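Local coordinates for probable intron-encoded endonuclease 1 (Wickerhamomyces canadensis, PDB 6X1J), which cleaves DNA as a LAGLIDADG-family homing endonuclease that takes part in intron homing in the mitochondrial 21S rRNA gene, at residues K34-T39 with F78-I83; F59-E64 with A104-H109. One frame throughout, in Å; residues are numbered along the deposited sequence.

From the N terminus, the chain lays down 34-39, the opening turns of helix 34-45, and then 59-64 on strand 60-65. After helix 68-77, residues 78-83 return to helix 34-45 and close contact 1; the hairpin of strands 87-92 and 98-105 follows, and 104-109 pairs with 59-64 to close contact 2. The two loops therefore cross, each beginning or ending within the other. Contact 1 joins a helix to a loop, whereas contact 2 joins two sheet strands and the loop beyond. Their centres lie about 10 Å apart, and they touch directly where Phe107 N approaches Tyr81 O at 2.9 Å, a probable hydrogen bond.

Contact 1 (K34-T39 with F78-I83); sequences KIQEET and FDEYVI
Gln36 turns toward 78-83 from the start of helix 34-45 and supplies most of the helix's side of the contact. Its CB rests 3.7 Å from Phe78 CE1, and its backbone O lies at the edge of the same ring, 3.5 Å from CZ. The amide runs nearly parallel to the ring plane and ends at Glu80, where Gln36 NE2 donates to Glu80 OE1 at 2.8 Å in an almost straight bond (174°). Glu80 OE1 is met on its syn side, somewhat out of the carboxylate plane. A water donates to both Gln36 OE1 (2.7 Å) and Glu80 OE1, and accepts from Tyr81 OH. With Val77 O as a second acceptor for NE2 and Ser33 N as a donor to OE1, the amide is gripped at both ends, which fixes its flip. A leucine in place of Gln36 would probably leave Glu80 OE1 and Val77 O without their N-H donor and the water without one of its acceptors.

One turn on, Thr39 OG1 bonds back to Ile35 O; this rotation leaves CG2 anti to the backbone N, and Thr39 CG2 lies 4.0 Å from Phe78 CE2. Phe78 follows helix 68-77, so the contact seats the end of that helix against helix 34-45, which leads to the metal-binding Gly46 and Asp47; Thr39 also touches Arg139 and Tyr143 of helix 138-148.

Contact 2 (F59-E64 with A104-H109); sequences FLLQFE and AQTFEH. With nucleotides of chain C; nucleotides of chain B.
Phe63 and Ala104 form an antiparallel hydrogen-bonded pair, with Phe63 N 2.9 Å from Ala104 O and Ala104 N 3.2 Å from Phe63 O, and the pairing runs on beyond strand 98-105 through Thr106 and His109. Thr106 N donates to Leu61 O in the carbonyl plane (2.9 Å), but the reverse bond is made by a side chain: Leu61 N donates to Thr106 OG1, 2.9 Å away and nearly straight at 170°. That hydroxyl sits between its own backbone N and carbonyl carbon (chi1 70°), where it faces Leu61 N and also donates to Phe107 O. His109 N then reaches Phe59 O.

The same torsion sends Thr106 CG2 into an apolar cluster, 3.7 Å from Leu61 CB and 3.9 Å from Phe63 CE2. Phe63 crosses Thr106 at about a right angle and packs beside Ala104 CB; Ile71 and Ile74 of helix 68-77 adjoin Phe63, and Phe112 touches Leu61 and Thr106. On the DNA-facing side of the strands, Gln62 and Gln105 form an antiparallel non-hydrogen-bonded pair, and Gln62 NE2 makes a weak hydrogen bond to a guanine base. Glu64 OE1 takes the N4 amino group of DC15 of chain B at 3.0 Å, while OE2 is held by Arg103 and Thr101. Leu60 CD2 lies against the aliphatic part of Glu108, whose backbone N binds OP2 of DA7 of chain C at 3.0 Å.

A threonine hydroxyl thus stands in for a strand carbonyl where the chain leaves the sheet. The carboxylate of Glu64, an acceptor steadied by Arg103, suits a cytosine amino group: the paired strands are placed to read a base through Glu64 and to hold a phosphate through the Glu108 N-H, consistent with the DNA-binding sheet of LAGLIDADG enzymes.

Contact 1 (K34-T39 with F78-I83)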
loop_
_atom_site.group_PDB
_atom_site.type_symbol
_atom_site.label_atom_id
_atom_site.label_comp_id
_atom_site.label_asym_id
_atom_site.label_seq_id
_atom_site.Cartn_x
_atom_site.Cartn_y
_atom_site.Cartn_z
ATOM N N LYS A 34 3.235 12.072 -9.772
ATOM C CA LYS A 34 3.273 10.761 -10.445
ATOM C C LYS A 34 3.774 9.707 -9.436
ATOM O O LYS A 34 3.075 8.663 -9.296
ATOM C CB LYS A 34 4.165 10.834 -11.694
ATOM C CG LYS A 34 4.053 9.642 -12.648
ATOM C CD LYS A 34 4.892 9.770 -13.923
ATOM C CE LYS A 34 4.619 8.718 -14.977
ATOM N NZ LYS A 34 5.226 7.394 -14.678
ATOM N N ILE A 35 4.904 9.978 -8.743
ATOM C CA ILE A 35 5.510 8.993 -7.801
ATOM C C ILE A 35 4.523 8.675 -6.691
ATOM O O ILE A 35 4.314 7.474 -6.377
ATOM C CB ILE A 35 6.842 9.487 -7.239
ATOM C CG1 ILE A 35 7.924 9.460 -8.321
ATOM C CG2 ILE A 35 7.211 8.657 -6.016
ATOM C CD1 ILE A 35 9.274 9.972 -7.868
ATOM N N GLN A 36 3.936 9.696 -6.103
ATOM C CA GLN A 36 3.015 9.505 -4.961
ATOM C C GLN A 36 1.796 8.721 -5.425
ATOM O O GLN A 36 1.306 7.869 -4.661
ATOM C CB GLN A 36 2.615 10.860 -4.403
ATOM C CG GLN A 36 3.759 11.506 -3.644
ATOM C CD GLN A 36 3.584 12.983 -3.376
ATOM O OE1 GLN A 36 2.856 13.703 -4.063
ATOM N NE2 GLN A 36 4.248 13.425 -2.323
ATOM N N GLU A 37 1.329 9.011 -6.637
ATOM C CA GLU A 37 0.052 8.447 -7.118
ATOM C C GLU A 37 0.293 6.945 -7.258
ATOM O O GLU A 37 -0.539 6.194 -6.748
ATOM C CB GLU A 37 -0.393 9.114 -8.421
ATOM C CG GLU A 37 -1.726 8.609 -8.929
ATOM C CD GLU A 37 -1.984 8.893 -10.405
ATOM O OE1 GLU A 37 -1.667 10.014 -10.842
ATOM O OE2 GLU A 37 -2.494 7.988 -11.124
ATOM N N GLU A 38 1.383 6.578 -7.940
ATOM C CA GLU A 38 1.724 5.171 -8.306
ATOM C C GLU A 38 2.082 4.414 -7.039
ATOM O O GLU A 38 1.614 3.283 -6.883
ATOM C CB GLU A 38 2.818 5.082 -9.377
ATOM C CG GLU A 38 2.377 5.693 -10.700
ATOM C CD GLU A 38 3.445 5.754 -11.783
ATOM O OE1 GLU A 38 4.468 5.036 -11.681
ATOM O OE2 GLU A 38 3.243 6.513 -12.744
ATOM N N THR A 39 2.836 5.027 -6.126
ATOM C CA THR A 39 3.086 4.424 -4.797
ATOM C C THR A 39 1.726 4.098 -4.149
ATOM O O THR A 39 1.521 2.983 -3.632
ATOM C CB THR A 39 3.929 5.363 -3.917
ATOM O OG1 THR A 39 5.199 5.598 -4.539
ATOM C CG2 THR A 39 4.114 4.762 -2.556
ATOM N N PHE A 78 5.163 10.646 1.148
ATOM C CA PHE A 78 4.055 11.591 1.370
ATOM C C PHE A 78 4.442 12.675 2.403
ATOM O O PHE A 78 3.603 13.060 3.245
ATOM C CB PHE A 78 2.843 10.757 1.793
ATOM C CG PHE A 78 2.444 9.738 0.744
ATOM C CD1 PHE A 78 1.739 10.131 -0.390
ATOM C CD2 PHE A 78 2.804 8.400 0.874
ATOM C CE1 PHE A 78 1.371 9.198 -1.353
ATOM C CE2 PHE A 78 2.433 7.473 -0.091
ATOM C CZ PHE A 78 1.729 7.876 -1.206
ATOM N N ASP A 79 5.692 13.133 2.384
ATOM C CA ASP A 79 6.261 14.031 3.441
ATOM C C ASP A 79 5.346 15.254 3.712
ATOM O O ASP A 79 4.856 15.416 4.884
ATOM C CB ASP A 79 7.678 14.455 3.043
ATOM C CG ASP A 79 8.416 15.016 4.238
ATOM O OD1 ASP A 79 8.288 14.403 5.345
ATOM O OD2 ASP A 79 9.042 16.087 4.075
ATOM N N GLU A 80 5.048 16.036 2.667
ATOM C CA GLU A 80 4.177 17.251 2.722
ATOM C C GLU A 80 2.936 17.023 3.581
ATOM O O GLU A 80 2.468 17.990 4.150
ATOM C CB GLU A 80 3.461 17.570 1.405
ATOM C CG GLU A 80 4.334 17.728 0.188
ATOM C CD GLU A 80 4.749 16.461 -0.514
ATOM O OE1 GLU A 80 4.227 16.172 -1.597
ATOM O OE2 GLU A 80 5.636 15.810 0.003
ATOM N N TYR A 81 2.307 15.853 3.485
ATOM C CA TYR A 81 0.902 15.631 3.920
ATOM C C TYR A 81 0.878 15.131 5.358
ATOM O O TYR A 81 -0.254 14.957 5.886
ATOM C CB TYR A 81 0.152 14.665 2.978
ATOM C CG TYR A 81 0.024 15.157 1.556
ATOM C CD1 TYR A 81 -1.001 16.016 1.194
ATOM C CD2 TYR A 81 0.932 14.785 0.572
ATOM C CE1 TYR A 81 -1.131 16.490 -0.101
ATOM C CE2 TYR A 81 0.843 15.276 -0.717
ATOM C CZ TYR A 81 -0.194 16.136 -1.055
ATOM O OH TYR A 81 -0.312 16.636 -2.318
ATOM N N VAL A 82 2.063 14.872 5.922
ATOM C CA VAL A 82 2.284 14.209 7.247
ATOM C C VAL A 82 3.040 15.158 8.195
ATOM O O VAL A 82 4.263 15.390 7.963
ATOM C CB VAL A 82 3.082 12.893 7.128
ATOM C CG1 VAL A 82 3.140 12.195 8.482
ATOM C CG2 VAL A 82 2.507 11.970 6.065
ATOM N N ILE A 83 2.345 15.651 9.220
ATOM C CA ILE A 83 2.822 16.746 10.115
ATOM C C ILE A 83 3.735 16.122 11.184
ATOM O O ILE A 83 4.816 16.657 11.407
ATOM C CB ILE A 83 1.603 17.484 10.721
ATOM C CG1 ILE A 83 0.947 18.406 9.696
ATOM C CG2 ILE A 83 1.953 18.238 11.996
ATOM C CD1 ILE A 83 -0.335 19.036 10.177
HETATM O O HOH W 1 2.325 16.255 -3.525
#

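Contact 2 (F59-E64 with A104-H109)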
loop_
_atom_site.group_PDB
_atom_site.type_symbol
_atom_site.label_atom_id
_atom_site.label_comp_id
_atom_site.label_asym_id
_atom_site.label_seq_id
_atom_site.Cartn_x
_atom_site.Cartn_y
_atom_site.Cartn_z
ATOM N N PHE A 59 -10.438 12.964 1.651
ATOM C CA PHE A 59 -9.739 11.717 2.056
ATOM C C PHE A 59 -8.460 12.087 2.794
ATOM O O PHE A 59 -7.877 13.145 2.526
ATOM C CB PHE A 59 -9.400 10.823 0.870
ATOM C CG PHE A 59 -10.590 10.053 0.370
ATOM C CD1 PHE A 59 -11.497 10.636 -0.496
ATOM C CD2 PHE A 59 -10.824 8.767 0.810
ATOM C CE1 PHE A 59 -12.588 9.915 -0.947
ATOM C CE2 PHE A 59 -11.912 8.043 0.358
ATOM C CZ PHE A 59 -12.795 8.620 -0.522
ATOM N N LEU A 60 -8.098 11.221 3.735
ATOM C CA LEU A 60 -6.742 11.140 4.325
ATOM C C LEU A 60 -6.314 9.678 4.281
ATOM O O LEU A 60 -7.160 8.797 3.920
ATOM C CB LEU A 60 -6.764 11.663 5.771
ATOM C CG LEU A 60 -7.459 10.782 6.818
ATOM C CD1 LEU A 60 -6.642 10.699 8.099
ATOM C CD2 LEU A 60 -8.842 11.297 7.133
ATOM N N LEU A 61 -5.068 9.444 4.673
ATOM C CA LEU A 61 -4.425 8.124 4.833
ATOM C C LEU A 61 -4.091 7.903 6.304
ATOM O O LEU A 61 -3.434 8.797 6.915
ATOM C CB LEU A 61 -3.156 8.091 3.978
ATOM C CG LEU A 61 -3.315 8.580 2.546
ATOM C CD1 LEU A 61 -1.981 8.558 1.800
ATOM C CD2 LEU A 61 -4.361 7.755 1.799
ATOM N N GLN A 62 -4.497 6.764 6.856
ATOM C CA GLN A 62 -3.953 6.236 8.135
ATOM C C GLN A 62 -3.029 5.057 7.823
ATOM O O GLN A 62 -3.506 4.106 7.110
ATOM C CB GLN A 62 -5.048 5.805 9.105
ATOM C CG GLN A 62 -6.020 6.927 9.408
ATOM C CD GLN A 62 -6.978 6.609 10.537
ATOM O OE1 GLN A 62 -7.818 7.412 10.876
ATOM N NE2 GLN A 62 -6.856 5.434 11.130
ATOM N N PHE A 63 -1.782 5.147 8.321
ATOM C CA PHE A 63 -0.676 4.184 8.138
ATOM C C PHE A 63 -0.489 3.370 9.425
ATOM O O PHE A 63 -0.532 3.968 10.527
ATOM C CB PHE A 63 0.621 4.914 7.817
ATOM C CG PHE A 63 0.589 5.846 6.628
ATOM C CD1 PHE A 63 0.586 5.356 5.336
ATOM C CD2 PHE A 63 0.637 7.227 6.795
ATOM C CE1 PHE A 63 0.610 6.217 4.249
ATOM C CE2 PHE A 63 0.661 8.086 5.704
ATOM C CZ PHE A 63 0.661 7.580 4.427
ATOM N N GLU A 64 -0.324 2.047 9.309
ATOM C CA GLU A 64 0.053 1.185 10.461
ATOM C C GLU A 64 0.880 0.020 9.934
ATOM O O GLU A 64 0.328 -0.750 9.120
ATOM C CB GLU A 64 -1.172 0.725 11.250
ATOM C CG GLU A 64 -0.805 -0.072 12.490
ATOM C CD GLU A 64 -1.888 -0.133 13.549
ATOM O OE1 GLU A 64 -3.032 0.231 13.221
ATOM O OE2 GLU A 64 -1.588 -0.523 14.703
ATOM N N ALA A 104 1.148 6.472 11.700
ATOM C CA ALA A 104 1.273 7.829 11.138
ATOM C C ALA A 104 -0.038 8.130 10.399
ATOM O O ALA A 104 -0.820 7.136 10.172
ATOM C CB ALA A 104 2.486 7.899 10.241
ATOM N N GLN A 105 -0.311 9.415 10.101
ATOM C CA GLN A 105 -1.531 9.880 9.385
ATOM C C GLN A 105 -1.150 11.021 8.434
ATOM O O GLN A 105 -0.291 11.859 8.829
ATOM C CB GLN A 105 -2.579 10.405 10.376
ATOM C CG GLN A 105 -3.137 9.351 11.324
ATOM C CD GLN A 105 -2.211 8.969 12.461
ATOM O OE1 GLN A 105 -1.342 9.741 12.890
ATOM N NE2 GLN A 105 -2.395 7.748 12.954
ATOM N N THR A 106 -1.775 11.100 7.267
ATOM C CA THR A 106 -1.796 12.387 6.515
ATOM C C THR A 106 -2.900 13.187 7.176
ATOM O O THR A 106 -3.744 12.556 7.849
ATOM C CB THR A 106 -2.117 12.272 5.025
ATOM O OG1 THR A 106 -3.502 11.918 4.968
ATOM C CG2 THR A 106 -1.258 11.245 4.318
ATOM N N PHE A 107 -2.914 14.498 6.975
ATOM C CA PHE A 107 -4.156 15.288 7.176
ATOM C C PHE A 107 -5.114 15.001 6.000
ATOM O O PHE A 107 -4.668 14.500 4.974
ATOM C CB PHE A 107 -3.838 16.776 7.377
ATOM C CG PHE A 107 -2.888 17.408 6.386
ATOM C CD1 PHE A 107 -3.215 17.492 5.048
ATOM C CD2 PHE A 107 -1.710 18.000 6.816
ATOM C CE1 PHE A 107 -2.357 18.077 4.141
ATOM C CE2 PHE A 107 -0.853 18.611 5.913
ATOM C CZ PHE A 107 -1.170 18.633 4.571
ATOM N N GLU A 108 -6.390 15.378 6.131
ATOM C CA GLU A 108 -7.361 15.455 4.997
ATOM C C GLU A 108 -6.803 16.387 3.921
ATOM O O GLU A 108 -6.220 17.414 4.263
ATOM C CB GLU A 108 -8.714 15.966 5.476
ATOM C CG GLU A 108 -9.325 15.069 6.531
ATOM C CD GLU A 108 -10.619 15.613 7.101
ATOM O OE1 GLU A 108 -11.144 16.600 6.503
ATOM O OE2 GLU A 108 -11.090 15.055 8.131
ATOM N N HIS A 109 -6.970 16.034 2.664
ATOM C CA HIS A 109 -6.548 16.870 1.515
ATOM C C HIS A 109 -7.183 16.306 0.249
ATOM O O HIS A 109 -7.095 15.079 0.031
ATOM C CB HIS A 109 -5.036 16.963 1.380
ATOM C CG HIS A 109 -4.583 18.097 0.519
ATOM N ND1 HIS A 109 -4.777 18.108 -0.843
ATOM C CD2 HIS A 109 -3.893 19.226 0.803
ATOM C CE1 HIS A 109 -4.215 19.187 -1.362
ATOM N NE2 HIS A 109 -3.661 19.890 -0.376
ATOM P P DA C 7 -6.814 17.936 9.445
ATOM O OP1 DA C 7 -6.514 19.201 8.726
ATOM O OP2 DA C 7 -7.289 16.730 8.658
ATOM O "O5'" DA C 7 -5.548 17.558 10.334
ATOM C "C5'" DA C 7 -4.660 18.562 10.866
ATOM C "C4'" DA C 7 -4.136 18.093 12.202
ATOM O "O4'" DA C 7 -5.255 17.899 13.099
ATOM C "C3'" DA C 7 -3.375 16.763 12.181
ATOM O "O3'" DA C 7 -2.113 16.934 12.866
ATOM C "C2'" DA C 7 -4.396 15.768 12.717
ATOM C "C1'" DA C 7 -5.266 16.596 13.650
ATOM N N9 DA C 7 -6.663 16.169 13.700
ATOM C C8 DA C 7 -7.451 15.911 12.605
ATOM N N7 DA C 7 -8.673 15.546 12.909
ATOM C C5 DA C 7 -8.695 15.572 14.296
ATOM C C6 DA C 7 -9.714 15.312 15.226
ATOM N N6 DA C 7 -10.946 14.942 14.879
ATOM N N1 DA C 7 -9.418 15.426 16.540
ATOM C C2 DA C 7 -8.181 15.806 16.881
ATOM N N3 DA C 7 -7.141 16.100 16.095
ATOM C C4 DA C 7 -7.470 15.968 14.798
ATOM P P DA B 14 2.093 -5.302 8.681
ATOM O OP1 DA B 14 2.300 -5.531 7.221
ATOM O OP2 DA B 14 3.350 -4.859 9.403
ATOM O "O5'" DA B 14 0.876 -4.344 9.052
ATOM C "C5'" DA B 14 -0.139 -3.909 8.119
ATOM C "C4'" DA B 14 -1.284 -4.894 8.083
ATOM O "O4'" DA B 14 -1.710 -5.239 9.435
ATOM C "C3'" DA B 14 -2.541 -4.439 7.349
ATOM O "O3'" DA B 14 -3.086 -5.665 6.850
ATOM C "C2'" DA B 14 -3.438 -3.986 8.490
ATOM C "C1'" DA B 14 -3.092 -4.991 9.573
ATOM N N9 DA B 14 -3.332 -4.598 10.955
ATOM C C8 DA B 14 -2.472 -3.948 11.804
ATOM N N7 DA B 14 -2.973 -3.729 12.995
ATOM C C5 DA B 14 -4.254 -4.257 12.918
ATOM C C6 DA B 14 -5.300 -4.332 13.848
ATOM N N6 DA B 14 -5.210 -3.892 15.101
ATOM N N1 DA B 14 -6.452 -4.909 13.452
ATOM C C2 DA B 14 -6.546 -5.352 12.196
ATOM N N3 DA B 14 -5.630 -5.346 11.232
ATOM C C4 DA B 14 -4.494 -4.777 11.663
ATOM P P DC B 15 -4.137 -5.756 5.639
ATOM O OP1 DC B 15 -4.957 -6.968 5.868
ATOM O OP2 DC B 15 -3.413 -5.491 4.336
ATOM O "O5'" DC B 15 -5.222 -4.669 5.926
ATOM C "C5'" DC B 15 -5.192 -3.295 5.582
ATOM C "C4'" DC B 15 -6.568 -2.913 6.065
ATOM O "O4'" DC B 15 -6.667 -3.107 7.495
ATOM C "C3'" DC B 15 -7.212 -1.562 5.722
ATOM O "O3'" DC B 15 -8.331 -2.062 4.967
ATOM C "C2'" DC B 15 -7.308 -0.889 7.083
ATOM C "C1'" DC B 15 -7.441 -2.066 8.057
ATOM N N1 DC B 15 -6.940 -1.821 9.423
ATOM C C2 DC B 15 -7.756 -2.130 10.524
ATOM O O2 DC B 15 -8.882 -2.609 10.324
ATOM N N3 DC B 15 -7.304 -1.873 11.771
ATOM C C4 DC B 15 -6.075 -1.380 11.945
ATOM N N4 DC B 15 -5.668 -1.146 13.189
ATOM C C5 DC B 15 -5.214 -1.086 10.845
ATOM C C6 DC B 15 -5.693 -1.288 9.615
HETATM O O HOH W 2 -2.708 4.583 11.898
#